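PDB 4PE3: TRAP dicarboxylate transporter-DctP subunit, which probably captures an organic acid in the periplasm and delivers it to a TRAP-type membrane transporter, as solute-binding proteins of the DctP family do. Local coordinates for residues N194-S197 with S198-Y201; D213-V216 with F217-Q221; H231-Y234 with P235-S239; I275-L278 with H279-L283. All blocks are in the same frame, centred on the assembly; numbering follows the deposited sequence.

Contact 1: residues N194-S197 with S198-Y201. With IMD (imidazole), chain B.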
# COMPACT_ATOMS: atom_id res chain seq x y z
N ASN A 194 1.47 20.77 -2.38
CA ASN A 194 1.88 20.15 -1.13
C ASN A 194 1.00 20.68 0.01
O ASN A 194 1.15 21.84 0.39
CB ASN A 194 3.35 20.50 -0.89
CG ASN A 194 4.03 19.56 0.06
OD1 ASN A 194 3.42 19.00 0.95
ND2 ASN A 194 5.34 19.39 -0.14
N LEU A 195 0.09 19.85 0.52
CA LEU A 195 -0.87 20.23 1.57
C LEU A 195 -1.10 19.11 2.58
O LEU A 195 -1.19 17.95 2.20
CB LEU A 195 -2.25 20.48 0.95
CG LEU A 195 -2.47 21.72 0.11
CD1 LEU A 195 -3.70 21.54 -0.79
CD2 LEU A 195 -2.67 22.90 1.03
N PRO A 196 -1.26 19.45 3.86
CA PRO A 196 -1.70 18.47 4.86
C PRO A 196 -3.11 17.98 4.60
O PRO A 196 -3.94 18.69 4.02
CB PRO A 196 -1.66 19.27 6.17
CG PRO A 196 -0.68 20.37 5.90
CD PRO A 196 -0.95 20.74 4.48
N SER A 197 -3.38 16.76 5.05
CA SER A 197 -4.64 16.09 4.78
C SER A 197 -5.81 16.94 5.23
O SER A 197 -6.85 17.01 4.55
CB SER A 197 -4.64 14.75 5.51
OG SER A 197 -3.61 13.95 4.96
N SER A 198 -5.65 17.61 6.36
CA SER A 198 -6.74 18.34 6.98
C SER A 198 -7.09 19.60 6.20
O SER A 198 -8.07 20.24 6.53
CB SER A 198 -6.36 18.74 8.41
OG SER A 198 -5.24 19.61 8.43
N GLU A 199 -6.31 19.93 5.17
CA GLU A 199 -6.56 21.13 4.38
C GLU A 199 -7.02 20.81 2.96
O GLU A 199 -7.29 21.69 2.16
CB GLU A 199 -5.30 22.00 4.34
CG GLU A 199 -4.87 22.49 5.73
CD GLU A 199 -3.63 23.36 5.73
OE1 GLU A 199 -3.53 24.19 4.82
OE2 GLU A 199 -2.78 23.19 6.63
N VAL A 200 -7.17 19.53 2.65
CA VAL A 200 -7.55 19.16 1.30
C VAL A 200 -8.96 19.62 0.93
O VAL A 200 -9.17 20.19 -0.13
CB VAL A 200 -7.42 17.65 1.09
CG1 VAL A 200 -8.02 17.20 -0.23
CG2 VAL A 200 -5.93 17.26 1.17
N TYR A 201 -9.92 19.40 1.83
CA TYR A 201 -11.32 19.72 1.55
C TYR A 201 -11.47 21.21 1.24
O TYR A 201 -12.05 21.59 0.21
CB TYR A 201 -12.19 19.31 2.74
CG TYR A 201 -13.67 19.54 2.55
CD1 TYR A 201 -14.24 20.78 2.77
CD2 TYR A 201 -14.50 18.50 2.18
CE1 TYR A 201 -15.59 20.99 2.59
CE2 TYR A 201 -15.86 18.70 2.00
CZ TYR A 201 -16.39 19.95 2.22
OH TYR A 201 -17.75 20.16 2.06
N1 IMD B . -0.23 24.26 4.49
C2 IMD B . 0.52 23.64 5.42
N3 IMD B . 1.48 22.94 4.78
C4 IMD B . 1.36 23.14 3.44
C5 IMD B . 0.27 23.98 3.26
O HOH W 1 -9.48 17.94 4.34
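Glu199 N donates to Pro196 O over 2.9 Å, and one residue on Val200 N reaches Ser197 O over a longer 3.2 Å; both bonds are nearly straight at hydrogen. Both are i to i+3 bonds of the turn that leads into helix 200-206. Ser197 O has a second donor in a water at 2.8 Å, which in turn accepts Tyr201 N at 2.9 Å, so solvent fits between this carbonyl and an amide of the first helical turn. The hydroxyl of Ser197 turns elsewhere, to Arg175, which also holds Leu195 O.

With CG beside its backbone N (chi1 -62°) and the chain extended beyond it, Glu199 carries its carboxylate back to Pro196, whose CG lies 3.6 Å from OE2. Leu195 crosses that chain at about a right angle and brings CD2 to 4.1 Å from OE1. An imidazole, probably from the crystallisation liquor, lies beside all three residues: its N1 makes a weak bond of 3.3 Å to Glu199 OE1, and Pro196 CD comes equally near its N3. On the inner side Val200 CG2 rests against Ser197 O, 3.5 Å away, while its side chain also meets Ile209, Tyr214 and Met225. The carbonyls of Pro196 and Ser197 are thus engaged in the turn into the helix, while the carboxylate of Glu199, on the exposed side, could favour an imidazolium, though the single bond is weak.

Contact 2: residues D213-V216 with F217-Q221. With ZN (zinc ion), chain F.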
# COMPACT_ATOMS: atom_id res chain seq x y z
N ASP A 213 -4.72 13.34 -4.23
CA ASP A 213 -4.47 12.15 -3.44
C ASP A 213 -5.09 12.36 -2.07
O ASP A 213 -4.81 13.37 -1.43
CB ASP A 213 -2.94 11.97 -3.32
CG ASP A 213 -2.55 10.80 -2.45
OD1 ASP A 213 -3.08 10.68 -1.32
OD2 ASP A 213 -1.67 10.02 -2.87
N TYR A 214 -5.93 11.44 -1.63
CA TYR A 214 -6.40 11.46 -0.26
C TYR A 214 -6.29 10.02 0.24
O TYR A 214 -5.14 9.56 0.55
CB TYR A 214 -7.79 12.11 -0.13
CG TYR A 214 -8.12 12.53 1.29
CD1 TYR A 214 -7.45 13.58 1.89
CD2 TYR A 214 -9.08 11.85 2.02
CE1 TYR A 214 -7.72 13.94 3.20
CE2 TYR A 214 -9.36 12.21 3.33
CZ TYR A 214 -8.68 13.26 3.90
OH TYR A 214 -8.98 13.62 5.18
N SER A 215 -7.38 9.27 0.20
CA SER A 215 -7.44 7.94 0.79
C SER A 215 -8.24 6.95 -0.07
O SER A 215 -8.41 7.18 -1.28
CB SER A 215 -8.03 8.05 2.20
OG SER A 215 -8.00 6.84 2.94
N VAL A 216 -8.70 5.85 0.53
CA VAL A 216 -9.55 4.90 -0.13
C VAL A 216 -10.92 5.54 -0.37
O VAL A 216 -11.28 6.51 0.31
CB VAL A 216 -9.65 3.60 0.67
CG1 VAL A 216 -8.26 3.01 0.84
CG2 VAL A 216 -10.31 3.81 2.04
N PHE A 217 -11.66 5.00 -1.32
CA PHE A 217 -12.95 5.60 -1.69
C PHE A 217 -13.88 5.80 -0.50
O PHE A 217 -14.56 6.84 -0.40
CB PHE A 217 -13.66 4.80 -2.79
CG PHE A 217 -14.77 5.57 -3.47
CD1 PHE A 217 -16.04 5.63 -2.90
CD2 PHE A 217 -14.54 6.26 -4.63
CE1 PHE A 217 -17.06 6.34 -3.53
CE2 PHE A 217 -15.55 6.98 -5.27
CZ PHE A 217 -16.81 7.02 -4.71
N SER A 218 -13.95 4.82 0.38
CA SER A 218 -14.89 4.92 1.50
C SER A 218 -14.59 6.13 2.39
O SER A 218 -15.51 6.77 2.88
CB SER A 218 -14.91 3.63 2.31
OG SER A 218 -13.61 3.33 2.78
N VAL A 219 -13.32 6.43 2.61
CA VAL A 219 -12.91 7.60 3.35
C VAL A 219 -13.17 8.85 2.55
O VAL A 219 -13.70 9.83 3.10
CB VAL A 219 -11.41 7.49 3.76
CG1 VAL A 219 -10.89 8.80 4.33
CG2 VAL A 219 -11.21 6.35 4.76
N ASN A 220 -12.80 8.83 1.27
CA ASN A 220 -12.99 10.02 0.44
C ASN A 220 -14.46 10.41 0.43
O ASN A 220 -14.80 11.62 0.52
CB ASN A 220 -12.51 9.77 -0.99
CG ASN A 220 -11.04 9.52 -1.09
OD1 ASN A 220 -10.29 9.66 -0.14
ND2 ASN A 220 -10.60 9.10 -2.29
N GLN A 221 -15.31 9.41 0.33
CA GLN A 221 -16.76 9.60 0.30
C GLN A 221 -17.29 10.13 1.63
O GLN A 221 -18.03 11.11 1.68
CB GLN A 221 -17.47 8.29 -0.06
CG GLN A 221 -19.00 8.46 -0.24
CD GLN A 221 -19.40 9.33 -1.43
OE1 GLN A 221 -18.67 9.45 -2.39
NE2 GLN A 221 -20.58 9.95 -1.34
ZN ZN F . -2.99 8.98 -0.30
O HOH W 2 -1.23 8.13 -1.07
O HOH W 3 -2.45 9.53 1.54
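Ser215 and Asn220 join an extended loop to the first turn of helix 217-223: Val216 is the N-cap residue, and its carbonyl O accepts Asn220 N at 2.9 Å with an N-H...O angle of 169°. The Asn220 amide reaches back to the loop with both ends. Its OD1 takes Ser215 N on an in-plane lone pair at 3.0 Å, and its ND2 gives a weak bond to Ser215 O, with a second weak one to Ala156 O. With CG anti to the carbonyl carbon (chi1 -64°), the amide folds toward the start of the helix, and the two bonds to one residue restrict its rotation. OD1 also lies in the plane of the Tyr214 ring, at its edge, 3.3 Å from CD2; ring and amide planes are turned 54° apart.

Val219 packs on Tyr214, Ser215 and Val216. Its CG1 stands 3.9 Å from Tyr214 CE2, its CB 3.6 Å from Ser215 OG, and its CG2 meets Val216 CG2. Upstream, zinc is bound by Asp213 OD1 at 2.0 Å and by Tyr214 O at 2.4 Å, with two waters and Glu155 among its other ligands. The second carboxylate oxygen, Asp213 OD2, accepts from one of these waters and from His238, which helps to orient the group.

The loop leaves strand 211-213, and Ser215 pairs by backbone with Ala156 just before strand 157-159. Phe217 packs against helix 257-291, whose Asp282 accepts Ser218 N, while Tyr214 and Asn220 meet helix 225-228.

Contact 3: residues H231-Y234 with P235-S239. With EDO (1,2-ethanediol), chain D.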
# COMPACT_ATOMS: atom_id res chain seq x y z
N HIS A 231 -16.01 14.03 -9.69
CA HIS A 231 -15.45 13.14 -10.70
C HIS A 231 -14.34 12.26 -10.14
O HIS A 231 -13.21 12.25 -10.65
CB HIS A 231 -14.90 13.96 -11.87
CG HIS A 231 -15.96 14.58 -12.72
ND1 HIS A 231 -16.81 13.82 -13.50
CD2 HIS A 231 -16.33 15.86 -12.90
CE1 HIS A 231 -17.65 14.62 -14.13
NE2 HIS A 231 -17.39 15.86 -13.77
N PRO A 232 -14.64 11.47 -9.11
CA PRO A 232 -13.61 10.55 -8.61
C PRO A 232 -13.19 9.50 -9.63
O PRO A 232 -13.97 9.16 -10.52
CB PRO A 232 -14.31 9.88 -7.42
CG PRO A 232 -15.77 9.96 -7.74
CD PRO A 232 -15.92 11.31 -8.41
N VAL A 233 -11.97 8.98 -9.47
CA VAL A 233 -11.53 7.83 -10.23
C VAL A 233 -11.44 6.66 -9.27
O VAL A 233 -10.70 6.69 -8.28
CB VAL A 233 -10.20 8.07 -10.96
CG1 VAL A 233 -9.84 6.88 -11.85
CG2 VAL A 233 -10.26 9.31 -11.82
N TYR A 234 -12.20 5.61 -9.58
CA TYR A 234 -12.28 4.41 -8.78
C TYR A 234 -12.50 3.21 -9.69
O TYR A 234 -13.42 3.25 -10.53
CB TYR A 234 -13.46 4.51 -7.78
CG TYR A 234 -13.65 3.19 -7.09
CD1 TYR A 234 -12.86 2.85 -6.00
CD2 TYR A 234 -14.57 2.26 -7.55
CE1 TYR A 234 -12.97 1.61 -5.38
CE2 TYR A 234 -14.69 1.00 -6.94
CZ TYR A 234 -13.90 0.69 -5.85
OH TYR A 234 -14.04 -0.57 -5.28
N PRO A 235 -11.68 2.15 -9.56
CA PRO A 235 -10.53 2.06 -8.68
C PRO A 235 -9.49 3.10 -9.00
O PRO A 235 -9.40 3.58 -10.13
CB PRO A 235 -9.99 0.64 -8.96
CG PRO A 235 -11.19 -0.11 -9.36
CD PRO A 235 -11.93 0.87 -10.24
N GLY A 236 -8.75 3.54 -7.99
CA GLY A 236 -7.66 4.47 -8.22
C GLY A 236 -6.54 3.89 -9.08
O GLY A 236 -6.54 2.70 -9.43
N PHE A 237 -5.57 4.74 -9.37
CA PHE A 237 -4.53 4.38 -10.33
C PHE A 237 -3.13 4.72 -9.85
O PHE A 237 -2.19 4.64 -10.64
CB PHE A 237 -4.78 5.08 -11.69
CG PHE A 237 -4.90 6.56 -11.59
CD1 PHE A 237 -3.78 7.35 -11.56
CD2 PHE A 237 -6.15 7.17 -11.49
CE1 PHE A 237 -3.88 8.72 -11.44
CE2 PHE A 237 -6.26 8.53 -11.34
CZ PHE A 237 -5.12 9.31 -11.31
N HIS A 238 -2.94 5.06 -8.57
CA HIS A 238 -1.62 5.55 -8.20
C HIS A 238 -1.03 5.17 -6.86
O HIS A 238 0.19 5.18 -6.74
CB HIS A 238 -1.52 7.05 -8.40
CG HIS A 238 -1.92 7.83 -7.20
ND1 HIS A 238 -3.23 8.07 -6.86
CD2 HIS A 238 -1.16 8.41 -6.24
CE1 HIS A 238 -3.27 8.75 -5.73
NE2 HIS A 238 -2.03 8.98 -5.34
N SER A 239 -1.82 4.84 -5.83
CA SER A 239 -1.28 4.63 -4.50
C SER A 239 -1.86 3.38 -3.84
O SER A 239 -3.07 3.31 -3.60
CB SER A 239 -1.52 5.83 -3.62
OG SER A 239 -0.94 5.55 -2.34
C1 EDO D . -11.09 -1.98 -3.80
O1 EDO D . -12.22 -1.17 -3.46
C2 EDO D . -9.95 -1.13 -4.36
O2 EDO D . -10.31 -0.61 -5.63
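Tyr234 and Pro235 are joined by a cis peptide bond, which folds the proline back over the phenol ring. Pro235 CA sits 3.9 Å from the ring centroid and 25° off the normal, a CH-pi contact over one face, and Pro235 CD lies above the same ring nearer its rim, 4.0 Å from Tyr234 CD2. The tyrosine CG is anti to the backbone N (chi1 172°), which extends the ring past the proline to bring its hydroxyl to an ethanediol molecule. Tyr234 OH and the diol O1 are 2.6 Å apart, with O1 in the plane of the ring at its edge; the diol's other oxygen, O2, lies 3.6 Å from Pro235 CB.

Val233 makes the second half of the contact. It crosses the Phe237 side chain at about a right angle and meets the ring at its edge, with CG1 3.7 Å from Phe237 CD2 and CB in the ring plane. The same CG1 lies 3.7 Å from Pro235 O, so the valine touches both the proline carbonyl and the phenylalanine ring at the bend.

The bend belongs to the loop between helix 225-228 and strand 243-248. Phe237 stacks on Trp300 and meets Phe308 of helix 302-320 edge-to-face, while Arg305 of that helix binds Pro235 O and Gly236 O. On the other flank, Tyr234 packs on helix 257-291 and edge-to-face with Phe217 of helix 217-223.

Contact 4: residues I275-L278 with H279-L283. With ZN (zinc ion), chain J; EDO (1,2-ethanediol), chain D.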
# COMPACT_ATOMS: atom_id res chain seq x y z
N ILE A 275 -8.40 -7.25 2.58
CA ILE A 275 -8.71 -6.77 1.24
C ILE A 275 -10.21 -6.83 0.97
O ILE A 275 -10.76 -5.91 0.40
CB ILE A 275 -7.88 -7.52 0.20
CG1 ILE A 275 -6.46 -6.94 0.25
CG2 ILE A 275 -8.50 -7.40 -1.19
CD1 ILE A 275 -5.43 -7.95 0.08
N ASP A 276 -10.86 -7.90 1.39
CA ASP A 276 -12.29 -8.04 1.12
C ASP A 276 -13.10 -7.04 1.94
O ASP A 276 -14.08 -6.47 1.47
CB ASP A 276 -12.74 -9.49 1.37
CG ASP A 276 -12.13 -10.49 0.39
OD1 ASP A 276 -11.56 -10.06 -0.64
OD2 ASP A 276 -12.24 -11.71 0.65
N THR A 277 -12.67 -6.77 3.17
CA THR A 277 -13.36 -5.80 4.01
C THR A 277 -13.25 -4.40 3.41
O THR A 277 -14.22 -3.65 3.31
CB THR A 277 -12.80 -5.82 5.45
OG1 THR A 277 -13.07 -7.10 6.04
CG2 THR A 277 -13.44 -4.76 6.32
N LEU A 278 -12.06 -4.04 2.97
CA LEU A 278 -11.82 -2.76 2.31
C LEU A 278 -12.67 -2.65 1.05
O LEU A 278 -13.23 -1.60 0.77
CB LEU A 278 -10.33 -2.62 1.95
CG LEU A 278 -9.34 -2.46 3.11
CD1 LEU A 278 -7.93 -2.71 2.67
CD2 LEU A 278 -9.47 -1.06 3.69
N HIS A 279 -12.71 -3.72 0.28
CA HIS A 279 -13.47 -3.71 -0.96
C HIS A 279 -14.93 -3.44 -0.68
O HIS A 279 -15.55 -2.60 -1.31
CB HIS A 279 -13.31 -5.05 -1.66
CG HIS A 279 -13.81 -5.05 -3.06
ND1 HIS A 279 -14.14 -6.22 -3.72
CD2 HIS A 279 -14.03 -4.04 -3.94
CE1 HIS A 279 -14.54 -5.92 -4.95
NE2 HIS A 279 -14.47 -4.61 -5.11
N GLN A 280 -15.51 -4.14 0.28
CA GLN A 280 -16.93 -3.96 0.59
C GLN A 280 -17.25 -2.56 1.05
O GLN A 280 -18.27 -1.99 0.65
CB GLN A 280 -17.39 -4.97 1.65
CG GLN A 280 -17.60 -6.35 1.09
CD GLN A 280 -18.64 -6.37 0.01
OE1 GLN A 280 -19.73 -5.81 0.16
NE2 GLN A 280 -18.30 -6.97 -1.12
N ARG A 281 -16.39 -1.98 1.86
CA ARG A 281 -16.63 -0.63 2.35
C ARG A 281 -16.56 0.35 1.18
O ARG A 281 -17.36 1.29 1.09
CB ARG A 281 -15.61 -0.23 3.40
CG ARG A 281 -15.65 -1.06 4.69
CD ARG A 281 -16.82 -0.70 5.57
NE ARG A 281 -17.95 -1.58 5.30
CZ ARG A 281 -18.05 -2.83 5.74
NH1 ARG A 281 -19.11 -3.55 5.43
NH2 ARG A 281 -17.08 -3.37 6.47
N ASP A 282 -15.59 0.17 0.28
CA ASP A 282 -15.56 1.01 -0.92
C ASP A 282 -16.82 0.85 -1.77
O ASP A 282 -17.37 1.84 -2.25
CB ASP A 282 -14.35 0.67 -1.79
CG ASP A 282 -13.03 1.25 -1.27
OD1 ASP A 282 -13.05 2.13 -0.38
OD2 ASP A 282 -11.98 0.82 -1.81
N LEU A 283 -17.26 -0.39 -1.98
CA LEU A 283 -18.46 -0.62 -2.80
C LEU A 283 -19.68 0.04 -2.16
O LEU A 283 -20.51 0.61 -2.87
CB LEU A 283 -18.71 -2.12 -3.01
CG LEU A 283 -17.66 -2.83 -3.86
CD1 LEU A 283 -17.85 -4.33 -3.81
CD2 LEU A 283 -17.69 -2.36 -5.30
ZN ZN J . -14.09 -8.13 -3.07
C1 EDO D . -11.09 -1.98 -3.80
O1 EDO D . -12.22 -1.17 -3.46
C2 EDO D . -9.95 -1.13 -4.36
O2 EDO D . -10.31 -0.61 -5.63
O HOH W 4 -12.12 -8.27 -2.56
O HOH W 5 -12.20 0.68 2.04
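The long helix 257-291 carries this contact in its regular i to i+4 pattern, with His279 N bonded to Ile275 O at 2.9 Å and the next three amides following suit. His279 and Asp276 stand on the same side of the helix, where a zinc ion is bound by His279 ND1 at 2.0 Å. A water, also 2.0 Å from the metal, donates to Asp276 OD1 over 2.7 Å, so the aspartate acts on the zinc from the second shell. The imidazole swings out with CG anti to its own amide N (chi1 -168°), and Leu283 CD1 lies over one face, toward the rim.

A turn further on, Asp282 OD2 accepts O1 of an ethanediol at 2.6 Å. Another water donates to Leu278 O and, weakly, to Asp282 OD1. Thr277 and Arg281 run side by side, with Thr277 CG2 3.9 Å from NH2; the bent arginine chain carries its guanidinium over Thr277 O and on to a salt bridge with Glu284.

Bound zinc would be expected to hold ND1 of the imidazole deprotonated and to polarise the water that links the metal to Asp276.

Contact 3 is the buried one and relies on aromatic and proline packing without a direct hydrogen bond between its segments. Contacts 1 and 4 lie at the surface, contact 1 with a water and an imidazole, contact 4 with zinc, waters and a diol; partly buried contact 2 also binds zinc. Contacts 1 and 2 each lead from a strand of the four-stranded sheet into a helix, and they touch where Tyr214 packs on Ser197 and Val200. Contact 2 also reaches contact 3 through Asp213 with His238, and contact 4 through Ser218 with Asp282. One ethanediol lies between contacts 3 and 4, whereas contacts 1 and 4 remain about 16 Å apart at their nearest atoms.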